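Local structure of fiber KNOB domain (Avirulent turkey hemorrhagic enteritis virus, 4D63) at residues 95-100 with 173-178; 135-140 with 166-171. The protein forms the trimeric head of the viral fibre, binds sialic acid, and so probably serves in attachment to sialylated receptors on host cells. One frame throughout, in Å; residues are numbered along the deposited sequence.

Contact 1 of 2, residues 95-100 with 173-178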
ATOM      1  N   ASN A  95      -4.425 -14.824  10.074  1.00 40.24           N
ATOM      2  CA  ASN A  95      -4.473 -14.463   8.677  1.00 39.24           C
ATOM      3  C   ASN A  95      -5.015 -15.629   7.939  1.00 38.56           C
ATOM      4  O   ASN A  95      -4.781 -16.782   8.300  1.00 37.87           O
ATOM      5  CB  ASN A  95      -3.096 -14.168   8.057  1.00 41.75           C
ATOM      6  CG  ASN A  95      -2.473 -12.933   8.607  1.00 43.08           C
ATOM      7  OD1 ASN A  95      -2.417 -11.876   7.951  1.00 46.55           O
ATOM      8  ND2 ASN A  95      -1.999 -13.045   9.841  1.00 41.11           N
ATOM      9  N   LYS A  96      -5.707 -15.303   6.865  1.00 37.78           N
ATOM     10  CA  LYS A  96      -6.201 -16.265   5.948  1.00 40.38           C
ATOM     11  C   LYS A  96      -5.469 -15.984   4.653  1.00 40.79           C
ATOM     12  O   LYS A  96      -5.006 -14.877   4.423  1.00 37.19           O
ATOM     13  CB  LYS A  96      -7.691 -16.085   5.778  1.00 43.79           C
ATOM     14  CG  LYS A  96      -8.508 -16.321   7.042  1.00 51.76           C
ATOM     15  CD  LYS A  96      -9.995 -16.345   6.691  1.00 60.16           C
ATOM     16  CE  LYS A  96     -10.916 -16.287   7.913  1.00 70.00           C
ATOM     17  NZ  LYS A  96     -11.025 -17.597   8.617  1.00 72.15           N
ATOM     18  N   SER A  97      -5.378 -16.998   3.813  1.00 42.19           N
ATOM     19  CA  SER A  97      -4.650 -16.897   2.571  1.00 42.64           C
ATOM     20  C   SER A  97      -5.581 -17.012   1.397  1.00 40.53           C
ATOM     21  O   SER A  97      -6.447 -17.872   1.420  1.00 35.57           O
ATOM     22  CB  SER A  97      -3.668 -18.049   2.498  1.00 42.77           C
ATOM     23  OG  SER A  97      -2.687 -17.875   3.485  1.00 47.34           O
ATOM     24  N   ILE A  98      -5.393 -16.175   0.368  1.00 36.23           N
ATOM     25  CA  ILE A  98      -5.818 -16.576  -0.979  1.00 37.85           C
ATOM     26  C   ILE A  98      -4.687 -17.410  -1.602  1.00 37.89           C
ATOM     27  O   ILE A  98      -3.586 -16.925  -1.825  1.00 37.03           O
ATOM     28  CB  ILE A  98      -6.131 -15.389  -1.902  1.00 37.31           C
ATOM     29  CG1 ILE A  98      -7.326 -14.603  -1.351  1.00 39.71           C
ATOM     30  CG2 ILE A  98      -6.415 -15.895  -3.317  1.00 36.38           C
ATOM     31  CD1 ILE A  98      -7.456 -13.225  -1.959  1.00 39.29           C
ATOM     32  N   GLU A  99      -4.966 -18.659  -1.890  1.00 36.95           N
ATOM     33  CA  GLU A  99      -3.940 -19.588  -2.309  1.00 40.85           C
ATOM     34  C   GLU A  99      -3.980 -19.756  -3.809  1.00 41.11           C
ATOM     35  O   GLU A  99      -4.994 -20.149  -4.357  1.00 38.82           O
ATOM     36  CB  GLU A  99      -4.163 -20.943  -1.634  1.00 45.78           C
ATOM     37  CG  GLU A  99      -4.177 -20.852  -0.116  1.00 47.62           C
ATOM     38  CD  GLU A  99      -4.462 -22.177   0.551  1.00 58.42           C
ATOM     39  OE1 GLU A  99      -5.322 -22.916   0.028  1.00 65.66           O
ATOM     40  OE2 GLU A  99      -3.837 -22.471   1.600  1.00 60.57           O
ATOM     41  N   LEU A 100      -2.874 -19.438  -4.468  1.00 38.75           N
ATOM     42  CA  LEU A 100      -2.769 -19.570  -5.906  1.00 40.21           C
ATOM     43  C   LEU A 100      -1.640 -20.539  -6.251  1.00 41.11           C
ATOM     44  O   LEU A 100      -0.496 -20.358  -5.812  1.00 40.92           O
ATOM     45  CB  LEU A 100      -2.527 -18.189  -6.526  1.00 42.12           C
ATOM     46  CG  LEU A 100      -3.683 -17.198  -6.322  1.00 46.23           C
ATOM     47  CD1 LEU A 100      -3.215 -15.781  -6.635  1.00 47.36           C
ATOM     48  CD2 LEU A 100      -4.901 -17.584  -7.183  1.00 45.75           C
ATOM     49  N   MET A 173       3.354 -22.525  -5.074  1.00 38.55           N
ATOM     50  CA  MET A 173       2.171 -21.859  -4.585  1.00 39.98           C
ATOM     51  C   MET A 173       2.542 -20.492  -4.033  1.00 34.59           C
ATOM     52  O   MET A 173       3.616 -20.317  -3.446  1.00 36.92           O
ATOM     53  CB  MET A 173       1.506 -22.737  -3.510  1.00 41.19           C
ATOM     54  CG  MET A 173       0.374 -22.082  -2.731  1.00 49.93           C
ATOM     55  SD  MET A 173      -0.405 -23.173  -1.516  1.00 51.06           S
ATOM     56  CE  MET A 173      -1.802 -23.862  -2.377  1.00 56.17           C
ATOM     57  N   ILE A 174       1.648 -19.540  -4.238  1.00 29.86           N
ATOM     58  CA  ILE A 174       1.746 -18.233  -3.647  1.00 33.19           C
ATOM     59  C   ILE A 174       0.495 -18.065  -2.800  1.00 34.09           C
ATOM     60  O   ILE A 174      -0.628 -18.247  -3.307  1.00 34.89           O
ATOM     61  CB  ILE A 174       1.812 -17.150  -4.755  1.00 34.26           C
ATOM     62  CG1 ILE A 174       3.098 -17.345  -5.573  1.00 38.36           C
ATOM     63  CG2 ILE A 174       1.794 -15.759  -4.179  1.00 33.52           C
ATOM     64  CD1 ILE A 174       3.233 -16.447  -6.777  1.00 37.85           C
ATOM     65  N   LYS A 175       0.687 -17.720  -1.531  1.00 32.40           N
ATOM     66  CA  LYS A 175      -0.412 -17.321  -0.646  1.00 35.34           C
ATOM     67  C   LYS A 175      -0.420 -15.806  -0.408  1.00 35.23           C
ATOM     68  O   LYS A 175       0.585 -15.223   0.026  1.00 33.50           O
ATOM     69  CB  LYS A 175      -0.259 -17.988   0.703  1.00 40.78           C
ATOM     70  CG  LYS A 175      -0.271 -19.506   0.692  1.00 43.52           C
ATOM     71  CD  LYS A 175      -0.291 -20.032   2.125  1.00 48.34           C
ATOM     72  CE  LYS A 175      -0.228 -21.553   2.156  1.00 55.35           C
ATOM     73  NZ  LYS A 175      -1.330 -22.129   2.962  1.00 59.75           N
ATOM     74  N   ILE A 176      -1.529 -15.158  -0.731  1.00 33.31           N
ATOM     75  CA  ILE A 176      -1.717 -13.757  -0.402  1.00 31.19           C
ATOM     76  C   ILE A 176      -2.385 -13.722   0.951  1.00 31.68           C
ATOM     77  O   ILE A 176      -3.520 -14.149   1.087  1.00 28.28           O
ATOM     78  CB  ILE A 176      -2.577 -13.032  -1.448  1.00 32.39           C
ATOM     79  CG1 ILE A 176      -1.903 -13.114  -2.817  1.00 31.01           C
ATOM     80  CG2 ILE A 176      -2.811 -11.568  -1.044  1.00 31.01           C
ATOM     81  CD1 ILE A 176      -2.789 -12.638  -3.926  1.00 33.49           C
ATOM     82  N   LYS A 177      -1.664 -13.198   1.945  1.00 32.25           N
ATOM     83  CA  LYS A 177      -2.092 -13.199   3.351  1.00 37.52           C
ATOM     84  C   LYS A 177      -2.726 -11.888   3.807  1.00 36.39           C
ATOM     85  O   LYS A 177      -3.153 -11.776   4.951  1.00 37.23           O
ATOM     86  CB  LYS A 177      -0.868 -13.426   4.231  1.00 37.67           C
ATOM     87  CG  LYS A 177      -0.107 -14.658   3.853  1.00 43.23           C
ATOM     88  CD  LYS A 177      -0.831 -15.892   4.314  1.00 49.72           C
ATOM     89  CE  LYS A 177       0.145 -16.918   4.866  1.00 56.10           C
ATOM     90  NZ  LYS A 177       1.028 -16.343   5.922  1.00 57.30           N
ATOM     91  N   SER A 178      -2.700 -10.908   2.908  1.00 35.23           N
ATOM     92  CA  SER A 178      -3.238  -9.571   3.087  1.00 34.73           C
ATOM     93  C   SER A 178      -4.678  -9.486   2.600  1.00 32.18           C
ATOM     94  O   SER A 178      -5.027 -10.141   1.633  1.00 29.84           O
ATOM     95  CB  SER A 178      -2.464  -8.609   2.159  1.00 37.20           C
ATOM     96  OG  SER A 178      -1.412  -7.992   2.834  1.00 41.80           O
TER
HETATM   97  O   HOH W   1      -5.951 -12.281   6.142  1.00 33.77           O
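Lys175 lays its side chain alongside that of Glu99, both pointing the same way, and joins it in a salt bridge across two antiparallel strands. Lys175 NZ stands 2.9 Å from Glu99 OE2, reaching the oxygen on its anti side and 18° out of the carboxylate plane. Glu99 is extended beyond CG, while the lysine bends only at its last torsion (chi4 -127°), which turns the ammonium group across to the acid. The two residues form a non-hydrogen-bonded pair, Glu99 CA lying 4.5 Å from Lys175 CA, and both side chains leave the same face of the sheet. Flanking them on this partly exposed face, the methylene CD of Lys175 passes 3.5 Å from Ser97 OG, and the bent chain of Met173 brings CE to 3.8 Å from Glu99 CB.

Ile98, Leu100, Ile174 and Ile176 point to the other face and are buried. Leu100 and Ile176 meet obliquely through their terminal methyls, CD1 to CD1 at 4.2 Å. Ile98 CB lies 4.3 Å from Ile176 CB. Between the faces the backbones pair regularly over residues 98-100 and 174-176: Ile98 and Ile176 exchange two N-H...O bonds, as do Leu100 and Ile174, where the bond from Ile174 N to Leu100 O is 2.8 Å long and nearly straight at 171°. Beyond the strand, water 1 accepts a hydrogen bond from Lys96 N and lies 3.1 Å from Lys177 O, bridging the two segments where direct pairing has ended.

Segment 95-100 carries the outermost strand on this side of the antiparallel sheet within the chain. Strand 171-176 separates it from strand 129-137, where the backbones of Lys175 and Glu134 are hydrogen-bonded, while Leu133 of that strand packs against Ile174 and Ile176 and Phe105 touches Ile174 from a loop.

Contact 2 of 2, residues 135-140 with 166-171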
ATOM      1  N   VAL A 135       5.508 -17.463  -0.401  1.00 39.39           N
ATOM      2  CA  VAL A 135       5.834 -18.111  -1.655  1.00 38.71           C
ATOM      3  C   VAL A 135       6.381 -19.479  -1.280  1.00 40.86           C
ATOM      4  O   VAL A 135       7.413 -19.558  -0.623  1.00 39.89           O
ATOM      5  CB  VAL A 135       6.886 -17.277  -2.380  1.00 42.81           C
ATOM      6  CG1 VAL A 135       7.443 -18.033  -3.564  1.00 45.75           C
ATOM      7  CG2 VAL A 135       6.275 -15.953  -2.832  1.00 42.26           C
ATOM      8  N   ILE A 136       5.650 -20.541  -1.625  1.00 40.22           N
ATOM      9  CA  ILE A 136       6.029 -21.914  -1.270  1.00 40.19           C
ATOM     10  C   ILE A 136       6.762 -22.544  -2.465  1.00 38.55           C
ATOM     11  O   ILE A 136       6.185 -22.627  -3.560  1.00 36.93           O
ATOM     12  CB  ILE A 136       4.809 -22.844  -0.993  1.00 42.16           C
ATOM     13  CG1 ILE A 136       3.678 -22.184  -0.217  1.00 43.62           C
ATOM     14  CG2 ILE A 136       5.252 -24.114  -0.279  1.00 46.28           C
ATOM     15  CD1 ILE A 136       4.094 -21.664   1.111  1.00 43.13           C
ATOM     16  N   LEU A 137       7.996 -23.004  -2.255  1.00 38.35           N
ATOM     17  CA  LEU A 137       8.759 -23.687  -3.305  1.00 41.38           C
ATOM     18  C   LEU A 137       8.371 -25.162  -3.409  1.00 44.54           C
ATOM     19  O   LEU A 137       7.757 -25.725  -2.490  1.00 40.10           O
ATOM     20  CB  LEU A 137      10.261 -23.562  -3.034  1.00 42.79           C
ATOM     21  CG  LEU A 137      10.858 -22.160  -3.048  1.00 44.89           C
ATOM     22  CD1 LEU A 137      12.368 -22.235  -3.033  1.00 48.66           C
ATOM     23  CD2 LEU A 137      10.407 -21.391  -4.273  1.00 48.99           C
ATOM     24  N   GLU A 138       8.754 -25.804  -4.513  1.00 50.17           N
ATOM     25  CA  GLU A 138       8.453 -27.241  -4.715  1.00 54.47           C
ATOM     26  C   GLU A 138       9.033 -28.186  -3.642  1.00 50.33           C
ATOM     27  O   GLU A 138       8.444 -29.232  -3.366  1.00 48.08           O
ATOM     28  CB  GLU A 138       8.835 -27.705  -6.124  1.00 60.27           C
ATOM     29  CG  GLU A 138       7.626 -27.699  -7.062  1.00 68.34           C
ATOM     30  CD  GLU A 138       7.984 -27.584  -8.532  1.00 75.90           C
ATOM     31  OE1 GLU A 138       9.133 -27.905  -8.905  1.00 78.14           O
ATOM     32  OE2 GLU A 138       7.097 -27.162  -9.313  1.00 82.30           O
ATOM     33  N   ASN A 139      10.148 -27.790  -3.033  1.00 52.67           N
ATOM     34  CA  ASN A 139      10.768 -28.531  -1.932  1.00 56.35           C
ATOM     35  C   ASN A 139      10.185 -28.131  -0.567  1.00 56.79           C
ATOM     36  O   ASN A 139      10.810 -28.349   0.481  1.00 57.13           O
ATOM     37  CB  ASN A 139      12.279 -28.290  -1.932  1.00 56.84           C
ATOM     38  CG  ASN A 139      12.640 -26.860  -1.588  1.00 61.63           C
ATOM     39  OD1 ASN A 139      11.761 -26.038  -1.334  1.00 63.65           O
ATOM     40  ND2 ASN A 139      13.935 -26.545  -1.599  1.00 61.59           N
ATOM     41  N   ASN A 140       9.009 -27.502  -0.609  1.00 55.50           N
ATOM     42  CA  ASN A 140       8.250 -27.036   0.564  1.00 52.52           C
ATOM     43  C   ASN A 140       8.889 -25.937   1.437  1.00 46.12           C
ATOM     44  O   ASN A 140       8.265 -25.507   2.411  1.00 46.61           O
ATOM     45  CB  ASN A 140       7.801 -28.228   1.439  1.00 54.01           C
ATOM     46  CG  ASN A 140       6.714 -29.064   0.795  1.00 51.89           C
ATOM     47  OD1 ASN A 140       5.821 -28.552   0.102  1.00 52.99           O
ATOM     48  ND2 ASN A 140       6.779 -30.379   1.037  1.00 55.22           N
ATOM     49  N   PRO A 166      13.143 -12.710  -6.169  1.00 42.93           N
ATOM     50  CA  PRO A 166      13.743 -13.994  -6.540  1.00 45.87           C
ATOM     51  C   PRO A 166      13.687 -15.033  -5.426  1.00 44.71           C
ATOM     52  O   PRO A 166      13.899 -14.705  -4.260  1.00 43.87           O
ATOM     53  CB  PRO A 166      15.215 -13.635  -6.830  1.00 45.10           C
ATOM     54  CG  PRO A 166      15.232 -12.161  -7.059  1.00 47.13           C
ATOM     55  CD  PRO A 166      14.133 -11.610  -6.204  1.00 45.74           C
ATOM     56  N   VAL A 167      13.422 -16.278  -5.793  1.00 49.73           N
ATOM     57  CA  VAL A 167      13.527 -17.391  -4.836  1.00 51.73           C
ATOM     58  C   VAL A 167      14.403 -18.509  -5.419  1.00 54.88           C
ATOM     59  O   VAL A 167      14.412 -18.724  -6.647  1.00 46.98           O
ATOM     60  CB  VAL A 167      12.151 -17.962  -4.424  1.00 49.91           C
ATOM     61  CG1 VAL A 167      11.357 -16.925  -3.637  1.00 53.53           C
ATOM     62  CG2 VAL A 167      11.370 -18.420  -5.642  1.00 51.52           C
ATOM     63  N   PRO A 168      15.144 -19.217  -4.537  1.00 57.91           N
ATOM     64  CA  PRO A 168      16.044 -20.301  -4.926  1.00 58.23           C
ATOM     65  C   PRO A 168      15.278 -21.592  -5.148  1.00 61.08           C
ATOM     66  O   PRO A 168      15.380 -22.533  -4.354  1.00 58.05           O
ATOM     67  CB  PRO A 168      16.975 -20.421  -3.721  1.00 58.68           C
ATOM     68  CG  PRO A 168      16.139 -20.009  -2.572  1.00 60.53           C
ATOM     69  CD  PRO A 168      15.250 -18.917  -3.093  1.00 57.60           C
ATOM     70  N   GLY A 169      14.491 -21.600  -6.215  1.00 58.68           N
ATOM     71  CA  GLY A 169      13.706 -22.756  -6.593  1.00 59.71           C
ATOM     72  C   GLY A 169      12.521 -22.314  -7.417  1.00 56.47           C
ATOM     73  O   GLY A 169      12.302 -21.124  -7.582  1.00 55.04           O
ATOM     74  N   ASN A 170      11.800 -23.290  -7.965  1.00 55.90           N
ATOM     75  CA  ASN A 170      10.507 -23.075  -8.605  1.00 59.25           C
ATOM     76  C   ASN A 170       9.365 -23.013  -7.577  1.00 60.10           C
ATOM     77  O   ASN A 170       9.356 -23.758  -6.586  1.00 46.92           O
ATOM     78  CB  ASN A 170      10.187 -24.202  -9.592  1.00 62.27           C
ATOM     79  CG  ASN A 170      11.078 -24.187 -10.821  1.00 70.20           C
ATOM     80  OD1 ASN A 170      11.817 -23.231 -11.083  1.00 63.35           O
ATOM     81  ND2 ASN A 170      11.000 -25.259 -11.594  1.00 74.38           N
ATOM     82  N   ILE A 171       8.379 -22.167  -7.864  1.00 60.70           N
ATOM     83  CA  ILE A 171       7.266 -21.904  -6.958  1.00 59.03           C
ATOM     84  C   ILE A 171       6.118 -22.880  -7.213  1.00 55.56           C
ATOM     85  O   ILE A 171       5.681 -23.063  -8.348  1.00 58.16           O
ATOM     86  CB  ILE A 171       6.846 -20.417  -7.068  1.00 58.94           C
ATOM     87  CG1 ILE A 171       7.965 -19.561  -6.466  1.00 60.19           C
ATOM     88  CG2 ILE A 171       5.541 -20.117  -6.345  1.00 55.79           C
ATOM     89  CD1 ILE A 171       7.833 -18.085  -6.757  1.00 61.65           C
TER
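Leu137 packs into the bend of the 166-171 loop, meeting Val167 to Ile171. Its CB lies 3.7 Å from Asn170 O, and CG passes the same oxygen at longer range. There the chain forks: CD1 comes to 3.3 Å from Pro168 O, while CD2 enters the apolar side and meets Val167 CG2 at 3.4 Å, with Ile171 CG1 a little farther off. With CG anti to the carbonyl carbon (chi1 -63°), the branch is carried into the bend of the loop, and the leucine and Val167 slide past each other in opposite directions.

Val135, two residues earlier on the strand, joins the same apolar group. Its CG1, set anti to the backbone N (chi1 170°), presses on Ile171 CD1 at 3.2 Å and also reaches Val167 CG1. Val135 CG1 with Ile171 CD1 and CG1, and Leu137 CD2 with Val167 CG2, are tighter than usual van der Waals contact in the model.

The polar link is a single backbone bond, from Glu138 N to Asn170 O at 3.0 Å. The side chains of Glu138 and Asn170 then run side by side, with carboxylate and amide planes almost perpendicular, 85° apart. Glu138 lies within a type I turn, Leu137 to Asn140, closed by a bond from Asn140 N to Leu137 O. On the other side, Pro168 centres an inverse gamma turn that bends the loop round Leu137, and Gly169 follows in a backbone conformation suited to a residue without a side chain.

The turn joins strand 129-137 to strand 142-154, of which Phe143 touches Leu137 and Gln145 touches both Val135 and Val167, and the 166-171 loop leads from strand 157-163 into strand 171-176, beside strand 129-137 in the sheet.

Both contacts involve strand 171-176 or its approach: contact 1 pairs it with edge strand 98-101, and contact 2 joins its leading loop to the end of strand 129-137, its other neighbour. The contacts touch where Met173 O and Ile136 N probably hydrogen-bond, 2.7 Å apart. The centre of contact 1 lies nearer the chain centre, about 8 Å against 18 Å, and the contact is regular sheet, with a buried aliphatic face and a partly exposed face bearing a salt bridge. Contact 2, at the periphery, has one backbone bond across its segments and relies on a small apolar cluster between a beta turn and a bent loop. Along the chain it is nested within the loop that contact 1 closes.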